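PDB 2FOK: FOKI restriction endonuclease from Planomicrobium okeanokoites, which cleaves DNA as a type IIS restriction endonuclease, a metal-dependent enzyme whose recognition domain is separate from its cleavage domain. Local coordinates for residues Y159-R164 / I352-F357; D202-A207 / E259-A264; V287-Y292 / D369-F374. All blocks are in the same frame, centred on the assembly; numbering follows the deposited sequence.

Interaction 1 of 3, residues Y159-R164 / I352-F357; sequences YPPAIR and INTGIF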
# COMPACT_ATOMS: atom_id res chain seq x y z
N TYR A 159 15.30 -9.14 -6.43
CA TYR A 159 14.29 -8.32 -5.74
C TYR A 159 12.89 -8.84 -6.13
O TYR A 159 12.41 -8.59 -7.23
CB TYR A 159 14.49 -6.86 -6.17
CG TYR A 159 13.61 -5.86 -5.46
CD1 TYR A 159 13.58 -5.79 -4.07
CD2 TYR A 159 12.73 -5.05 -6.18
CE1 TYR A 159 12.71 -4.96 -3.42
CE2 TYR A 159 11.85 -4.20 -5.52
CZ TYR A 159 11.85 -4.17 -4.14
OH TYR A 159 10.96 -3.35 -3.48
N PRO A 160 12.21 -9.55 -5.22
CA PRO A 160 10.88 -10.10 -5.52
C PRO A 160 9.85 -9.17 -6.16
O PRO A 160 9.31 -9.50 -7.22
CB PRO A 160 10.41 -10.69 -4.19
CG PRO A 160 11.65 -10.95 -3.42
CD PRO A 160 12.64 -9.88 -3.84
N PRO A 161 9.53 -8.03 -5.53
CA PRO A 161 8.55 -7.12 -6.13
C PRO A 161 8.74 -6.83 -7.61
O PRO A 161 7.76 -6.73 -8.35
CB PRO A 161 8.66 -5.86 -5.27
CG PRO A 161 9.00 -6.42 -3.92
CD PRO A 161 10.00 -7.53 -4.23
N ALA A 162 9.99 -6.69 -8.04
CA ALA A 162 10.31 -6.43 -9.44
C ALA A 162 9.91 -7.68 -10.22
O ALA A 162 9.30 -7.59 -11.28
CB ALA A 162 11.80 -6.17 -9.61
N ILE A 163 10.25 -8.84 -9.69
CA ILE A 163 9.88 -10.09 -10.36
C ILE A 163 8.36 -10.17 -10.43
O ILE A 163 7.81 -10.64 -11.42
CB ILE A 163 10.44 -11.32 -9.62
CG1 ILE A 163 11.97 -11.31 -9.70
CG2 ILE A 163 9.88 -12.61 -10.23
CD1 ILE A 163 12.52 -11.04 -11.10
N ARG A 164 7.68 -9.71 -9.38
CA ARG A 164 6.22 -9.72 -9.35
C ARG A 164 5.65 -8.76 -10.38
O ARG A 164 4.66 -9.07 -11.03
CB ARG A 164 5.69 -9.32 -7.97
CG ARG A 164 4.17 -9.25 -7.91
CD ARG A 164 3.55 -10.56 -8.44
NE ARG A 164 2.15 -10.70 -8.06
CZ ARG A 164 1.40 -11.77 -8.32
NH1 ARG A 164 1.92 -12.80 -8.97
NH2 ARG A 164 0.13 -11.80 -7.95
N ILE A 352 3.03 -14.66 -2.37
CA ILE A 352 2.91 -14.81 -3.80
C ILE A 352 2.88 -13.41 -4.43
O ILE A 352 3.59 -13.13 -5.39
CB ILE A 352 1.61 -15.60 -4.15
CG1 ILE A 352 1.73 -17.04 -3.63
CG2 ILE A 352 1.34 -15.58 -5.66
CD1 ILE A 352 0.48 -17.89 -3.82
N ASN A 353 2.07 -12.53 -3.85
CA ASN A 353 1.91 -11.16 -4.34
C ASN A 353 3.15 -10.25 -4.22
O ASN A 353 3.13 -9.11 -4.70
CB ASN A 353 0.73 -10.49 -3.62
CG ASN A 353 -0.60 -10.76 -4.32
OD1 ASN A 353 -0.68 -11.51 -5.29
ND2 ASN A 353 -1.66 -10.15 -3.81
N THR A 354 4.21 -10.74 -3.60
CA THR A 354 5.40 -9.91 -3.49
C THR A 354 6.57 -10.42 -4.35
O THR A 354 7.64 -9.82 -4.37
CB THR A 354 5.83 -9.71 -2.00
OG1 THR A 354 7.22 -9.37 -1.93
CG2 THR A 354 5.56 -10.93 -1.20
N GLY A 355 6.35 -11.53 -5.06
CA GLY A 355 7.40 -12.05 -5.93
C GLY A 355 7.90 -13.47 -5.75
O GLY A 355 8.74 -13.93 -6.53
N ILE A 356 7.41 -14.17 -4.73
CA ILE A 356 7.83 -15.54 -4.46
C ILE A 356 6.86 -16.52 -5.12
O ILE A 356 5.64 -16.33 -5.05
CB ILE A 356 7.89 -15.78 -2.93
CG1 ILE A 356 8.82 -14.75 -2.28
CG2 ILE A 356 8.40 -17.20 -2.64
CD1 ILE A 356 8.19 -13.98 -1.14
N PHE A 357 7.39 -17.56 -5.76
CA PHE A 357 6.56 -18.54 -6.45
C PHE A 357 6.12 -19.73 -5.60
O PHE A 357 6.94 -20.58 -5.24
CB PHE A 357 7.27 -19.07 -7.69
CG PHE A 357 7.65 -18.00 -8.67
CD1 PHE A 357 6.68 -17.35 -9.42
CD2 PHE A 357 8.98 -17.63 -8.84
CE1 PHE A 357 7.03 -16.35 -10.33
CE2 PHE A 357 9.34 -16.63 -9.74
CZ PHE A 357 8.36 -15.99 -10.49
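Pro160, Pro161 and Arg164, at the start of helix 160-169, pack on the turn after helix 341-352, a buried contact of proline rings and an arginine chain against the backbone of the turn that joins the second recognition subdomain to the D3 domain. Ile352 to Gly355 make a type I beta turn, and Gly355 leaves the helix in a Schellman motif with a positive phi (123°) that calls for glycine. A CB here would also strike Pro160 O; Gly355 CA instead makes a CA-H...O contact with that oxygen, at 3.4 Å. The Thr354 carbonyl lies on the two prolines, with Thr354 O only 2.9 Å from Pro160 CB. Proline suits the first helical turn because its nitrogen needs no acceptor there. Thr354 OG1 lies alongside the Pro161 ring, buried and without a polar partner.

With its CG anti to the backbone N (chi1 177°), the Arg164 chain runs along the turn, and Arg164 CG passes 3.4 Å from Asn353 O. One guanidinium face lies over Ile352 O, Arg164 NH2 sits 2.8 Å from Asn353 OD1, and Arg164 NE is hydrogen-bonded to Asn183 O. Ile163 CG2 meets Phe357 CZ at 3.7 Å, the two side chains crossing nearly at right angles. Helix 222-236 touches Pro161 through Ile230, Trp10 packs on Pro161 and Thr354, and strand 358-361 lies against Ile352 through Ile358 and Ile360.

Interaction 2 of 3, residues D202-A207 / E259-A264; sequences DTLANA and EFISHA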
# COMPACT_ATOMS: atom_id res chain seq x y z
N ASP A 202 -12.92 8.17 -12.71
CA ASP A 202 -14.17 8.91 -12.60
C ASP A 202 -13.92 10.29 -11.97
O ASP A 202 -14.51 11.29 -12.36
CB ASP A 202 -15.14 8.14 -11.71
CG ASP A 202 -16.33 7.60 -12.46
OD1 ASP A 202 -17.00 8.40 -13.15
OD2 ASP A 202 -16.59 6.39 -12.36
N THR A 203 -13.03 10.31 -10.98
CA THR A 203 -12.69 11.54 -10.29
C THR A 203 -11.86 12.42 -11.21
O THR A 203 -11.84 13.63 -11.07
CB THR A 203 -11.87 11.24 -9.02
OG1 THR A 203 -12.65 10.46 -8.13
CG2 THR A 203 -11.46 12.52 -8.33
N LEU A 204 -11.18 11.77 -12.15
CA LEU A 204 -10.33 12.46 -13.12
C LEU A 204 -11.15 13.04 -14.26
O LEU A 204 -10.89 14.14 -14.73
CB LEU A 204 -9.29 11.47 -13.67
CG LEU A 204 -8.35 11.94 -14.79
CD1 LEU A 204 -7.61 13.21 -14.37
CD2 LEU A 204 -7.37 10.83 -15.10
N ALA A 205 -12.16 12.29 -14.70
CA ALA A 205 -13.01 12.73 -15.79
C ALA A 205 -13.85 13.95 -15.43
O ALA A 205 -14.06 14.82 -16.27
CB ALA A 205 -13.92 11.59 -16.24
N ASN A 206 -14.33 14.01 -14.20
CA ASN A 206 -15.17 15.13 -13.78
C ASN A 206 -14.41 16.21 -13.02
O ASN A 206 -15.02 17.05 -12.36
CB ASN A 206 -16.34 14.61 -12.95
CG ASN A 206 -16.03 14.54 -11.47
OD1 ASN A 206 -16.94 14.49 -10.64
ND2 ASN A 206 -14.75 14.54 -11.12
N ALA A 207 -13.09 16.19 -13.13
CA ALA A 207 -12.24 17.17 -12.46
C ALA A 207 -11.89 18.34 -13.38
O ALA A 207 -11.99 18.23 -14.60
CB ALA A 207 -10.96 16.50 -11.96
N GLU A 259 -9.64 10.28 -21.16
CA GLU A 259 -8.62 10.42 -20.13
C GLU A 259 -7.48 9.45 -20.39
O GLU A 259 -7.64 8.48 -21.13
CB GLU A 259 -9.23 10.17 -18.74
CG GLU A 259 -10.44 11.05 -18.42
CD GLU A 259 -10.09 12.53 -18.32
OE1 GLU A 259 -8.94 12.84 -17.92
OE2 GLU A 259 -10.95 13.38 -18.63
N PHE A 260 -6.34 9.72 -19.77
CA PHE A 260 -5.15 8.89 -19.91
C PHE A 260 -4.38 8.83 -18.61
O PHE A 260 -4.45 9.76 -17.80
CB PHE A 260 -4.24 9.43 -21.02
CG PHE A 260 -3.51 10.69 -20.63
CD1 PHE A 260 -4.13 11.93 -20.74
CD2 PHE A 260 -2.20 10.64 -20.17
CE1 PHE A 260 -3.45 13.11 -20.39
CE2 PHE A 260 -1.51 11.80 -19.81
CZ PHE A 260 -2.13 13.04 -19.93
N ILE A 261 -3.66 7.73 -18.41
CA ILE A 261 -2.83 7.53 -17.22
C ILE A 261 -1.40 7.35 -17.74
O ILE A 261 -1.13 6.41 -18.49
CB ILE A 261 -3.25 6.28 -16.43
CG1 ILE A 261 -4.60 6.51 -15.74
CG2 ILE A 261 -2.19 5.92 -15.41
CD1 ILE A 261 -4.66 7.77 -14.91
N SER A 262 -0.49 8.23 -17.35
CA SER A 262 0.89 8.15 -17.81
C SER A 262 1.72 7.09 -17.11
O SER A 262 2.73 6.63 -17.64
CB SER A 262 1.55 9.51 -17.65
OG SER A 262 0.58 10.52 -17.45
N HIS A 263 1.31 6.69 -15.91
CA HIS A 263 2.02 5.68 -15.15
C HIS A 263 1.49 4.31 -15.52
O HIS A 263 0.85 3.63 -14.71
CB HIS A 263 1.88 5.92 -13.65
CG HIS A 263 2.58 7.16 -13.17
ND1 HIS A 263 2.13 7.91 -12.10
CD2 HIS A 263 3.68 7.80 -13.64
CE1 HIS A 263 2.92 8.95 -11.93
NE2 HIS A 263 3.87 8.91 -12.85
N ALA A 264 1.76 3.91 -16.75
CA ALA A 264 1.34 2.61 -17.26
C ALA A 264 2.59 1.97 -17.82
O ALA A 264 3.50 2.67 -18.24
CB ALA A 264 0.30 2.78 -18.35
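The buried carboxylate of Glu259 rests on carbon atoms of Leu204 and Ala205, with no hydrogen bond passing between the two segments. Glu259 OE1 comes 3.3 Å from Leu204 CG, while Glu259 OE2 lies 3.6 Å from Ala205 CA, so the acid sits across the last turn of helix 197-205. A bend at chi2 (-65°) folds the glutamate chain over that turn, and its methylenes do the apolar work: Glu259 CG packs 4.1 Å from Ala205 CB. Alanine suits this place because its small methyl lets the strand side chain come close to the helix.

The C-terminal end of a helix carries a partial negative charge, so a carboxylate here is probably somewhat disfavoured; Lys212 of helix 209-218, in a long and weak ion pair with OE2, may offset part of this. Were this glutamate an alanine, a gap would probably open beside Leu204 and Ala205, and Lys212 would lose its distant counter-charge.

Leu204 supplies the ordinary hydrophobic part. A chi1 of 175° swings its branched end across to the strand, where Leu204 CD2 meets Ile261 CD1 at 4.1 Å. Between Glu259 and Ile261, Phe260 points away from the helix and makes a cation-pi contact with Lys244, while the backbones of Glu259 and Ile261 pair with Phe247 and Lys245. On its other flank the helix segment meets the cleavage domain: Asn206 OD1 accepts a bond from Lys448. A helix packed on a small antiparallel sheet, with strand 258-267 between 175-176 and 240-248, is consistent with a winged helix-turn-helix fold, as expected for this recognition subdomain.

Interaction 3 of 3, residues V287-Y292 / D369-F374; sequences VPKRVY and DHILQF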
# COMPACT_ATOMS: atom_id res chain seq x y z
N VAL A 287 18.27 -16.16 -10.24
CA VAL A 287 19.03 -15.35 -9.30
C VAL A 287 18.39 -15.57 -7.93
O VAL A 287 17.19 -15.38 -7.76
CB VAL A 287 18.95 -13.86 -9.67
CG1 VAL A 287 19.72 -13.04 -8.66
CG2 VAL A 287 19.49 -13.65 -11.09
N PRO A 288 19.18 -16.03 -6.93
CA PRO A 288 18.57 -16.23 -5.62
C PRO A 288 17.93 -14.93 -5.13
O PRO A 288 18.55 -13.88 -5.17
CB PRO A 288 19.74 -16.68 -4.75
CG PRO A 288 20.74 -17.23 -5.71
CD PRO A 288 20.60 -16.40 -6.95
N LYS A 289 16.68 -15.01 -4.67
CA LYS A 289 15.98 -13.82 -4.19
C LYS A 289 16.18 -13.56 -2.71
O LYS A 289 16.18 -14.48 -1.90
CB LYS A 289 14.49 -13.93 -4.51
CG LYS A 289 14.16 -13.61 -5.95
CD LYS A 289 12.66 -13.69 -6.22
CE LYS A 289 12.12 -15.07 -6.00
NZ LYS A 289 11.00 -15.35 -6.95
N ARG A 290 16.36 -12.28 -2.38
CA ARG A 290 16.57 -11.83 -1.01
C ARG A 290 15.26 -11.42 -0.36
O ARG A 290 14.52 -10.59 -0.89
CB ARG A 290 17.52 -10.63 -1.00
CG ARG A 290 19.00 -10.96 -1.01
CD ARG A 290 19.83 -9.77 -0.52
NE ARG A 290 21.20 -9.78 -1.04
CZ ARG A 290 22.28 -9.43 -0.33
NH1 ARG A 290 22.16 -9.03 0.93
NH2 ARG A 290 23.48 -9.46 -0.89
N VAL A 291 14.98 -12.02 0.81
CA VAL A 291 13.75 -11.73 1.56
C VAL A 291 14.16 -11.48 3.00
O VAL A 291 14.97 -12.22 3.56
CB VAL A 291 12.77 -12.94 1.55
CG1 VAL A 291 11.61 -12.68 2.52
CG2 VAL A 291 12.24 -13.19 0.14
N TYR A 292 13.62 -10.44 3.61
CA TYR A 292 13.96 -10.12 4.98
C TYR A 292 12.69 -9.84 5.78
O TYR A 292 11.72 -9.30 5.26
CB TYR A 292 14.90 -8.90 5.04
CG TYR A 292 14.95 -8.11 3.75
CD1 TYR A 292 15.80 -8.49 2.71
CD2 TYR A 292 14.06 -7.05 3.53
CE1 TYR A 292 15.76 -7.85 1.48
CE2 TYR A 292 14.02 -6.40 2.30
CZ TYR A 292 14.86 -6.80 1.28
OH TYR A 292 14.81 -6.17 0.05
N ASP A 369 10.99 -22.15 -5.83
CA ASP A 369 11.79 -20.95 -6.03
C ASP A 369 13.15 -21.11 -5.34
O ASP A 369 13.45 -22.17 -4.81
CB ASP A 369 11.01 -19.78 -5.41
CG ASP A 369 11.44 -18.43 -5.91
OD1 ASP A 369 12.63 -18.26 -6.27
OD2 ASP A 369 10.58 -17.52 -5.92
N HIS A 370 13.96 -20.06 -5.35
CA HIS A 370 15.25 -20.10 -4.67
C HIS A 370 15.40 -18.84 -3.82
O HIS A 370 15.73 -17.77 -4.33
CB HIS A 370 16.40 -20.20 -5.67
CG HIS A 370 17.72 -20.55 -5.04
ND1 HIS A 370 18.90 -20.60 -5.74
CD2 HIS A 370 18.04 -20.80 -3.75
CE1 HIS A 370 19.90 -20.86 -4.92
NE2 HIS A 370 19.40 -20.98 -3.70
N ILE A 371 15.15 -18.99 -2.52
CA ILE A 371 15.24 -17.90 -1.55
C ILE A 371 16.46 -18.11 -0.64
O ILE A 371 16.76 -19.24 -0.24
CB ILE A 371 13.95 -17.85 -0.65
CG1 ILE A 371 12.72 -18.15 -1.50
CG2 ILE A 371 13.83 -16.49 0.04
CD1 ILE A 371 12.41 -17.09 -2.57
N LEU A 372 17.16 -17.02 -0.29
CA LEU A 372 18.32 -17.14 0.59
C LEU A 372 17.93 -17.11 2.07
O LEU A 372 16.76 -16.89 2.42
CB LEU A 372 19.34 -16.03 0.32
CG LEU A 372 20.13 -16.17 -0.98
CD1 LEU A 372 20.34 -14.79 -1.57
CD2 LEU A 372 21.48 -16.89 -0.73
N GLN A 373 18.93 -17.30 2.93
CA GLN A 373 18.73 -17.32 4.38
C GLN A 373 18.57 -15.94 5.00
O GLN A 373 19.48 -15.11 4.95
CB GLN A 373 19.91 -18.04 5.05
CG GLN A 373 21.24 -17.31 4.91
CD GLN A 373 22.34 -17.91 5.79
OE1 GLN A 373 23.34 -17.25 6.08
NE2 GLN A 373 22.16 -19.16 6.20
N PHE A 374 17.40 -15.69 5.59
CA PHE A 374 17.12 -14.42 6.25
C PHE A 374 16.93 -14.70 7.74
O PHE A 374 16.51 -15.79 8.12
CB PHE A 374 15.85 -13.79 5.69
CG PHE A 374 14.64 -14.67 5.77
CD1 PHE A 374 14.47 -15.71 4.86
CD2 PHE A 374 13.67 -14.45 6.73
CE1 PHE A 374 13.34 -16.53 4.91
CE2 PHE A 374 12.53 -15.25 6.79
CZ PHE A 374 12.36 -16.29 5.88
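Lys289 and Ile371 form a single parallel beta bridge, in which Lys289 reaches to both sides of its partner: Lys289 N donates to His370 O at 2.9 Å and Lys289 O accepts from Leu372 N at 3.2 Å, both nearly straight. Beyond this bridge the segments are not a regular sheet, their overall directions differing by 40°.

Pro288 lays its ring alongside His370, with Pro288 CB over the imidazole face, 4.2 Å from the ring centroid in a CH-pi contact. Pro288 CB also meets Leu372 CD1 at 3.7 Å, so the proline touches both an aromatic and an aliphatic neighbour. Further along, Val291 CG2 packs on Ile371 CG2, also at 3.7 Å. Both are beta-branched residues, well suited to extended backbone, and both touch helix 303-319, Val291 through Leu314 and Ile371 through Ile318. Phe374 joins them on that helix, against Ala311 and Leu314.

Lys289 is buried, and a bend at chi3 (-63°) turns its amine to Asp369, whose side chain it crosses at about a right angle. A salt bridge joins NZ to OD2, although the modelled separation is too short to trust and its exact geometry stays doubtful. The firmer bond is from Lys289 NZ to Gly355 O; with a carboxylate also close by, the buried amine is likely to stay protonated while linking this loop pair to the turn at Gly355.

Overall arrangement
From the N terminus, the chain reaches 159-164, which waits almost two hundred residues for 352-357 to close interaction 1. Within that span interaction 2 opens and shuts, 202-207 meeting 259-264 inside the second recognition subdomain. Segment 287-292 then begins interaction 3, which 369-374 completes after interaction 1 has closed, so interactions 1 and 3 cross. These two also touch: Lys289 NZ reaches Gly355 O, and Phe357 N probably bonds to Asp369 OD2. Together they tie the second recognition subdomain, the D3 domain and the loops 287-292 and 369-374. Interaction 2 stands apart on the cleavage-domain side, its centre 28 Å from that of interaction 1 and 38 Å from that of interaction 3.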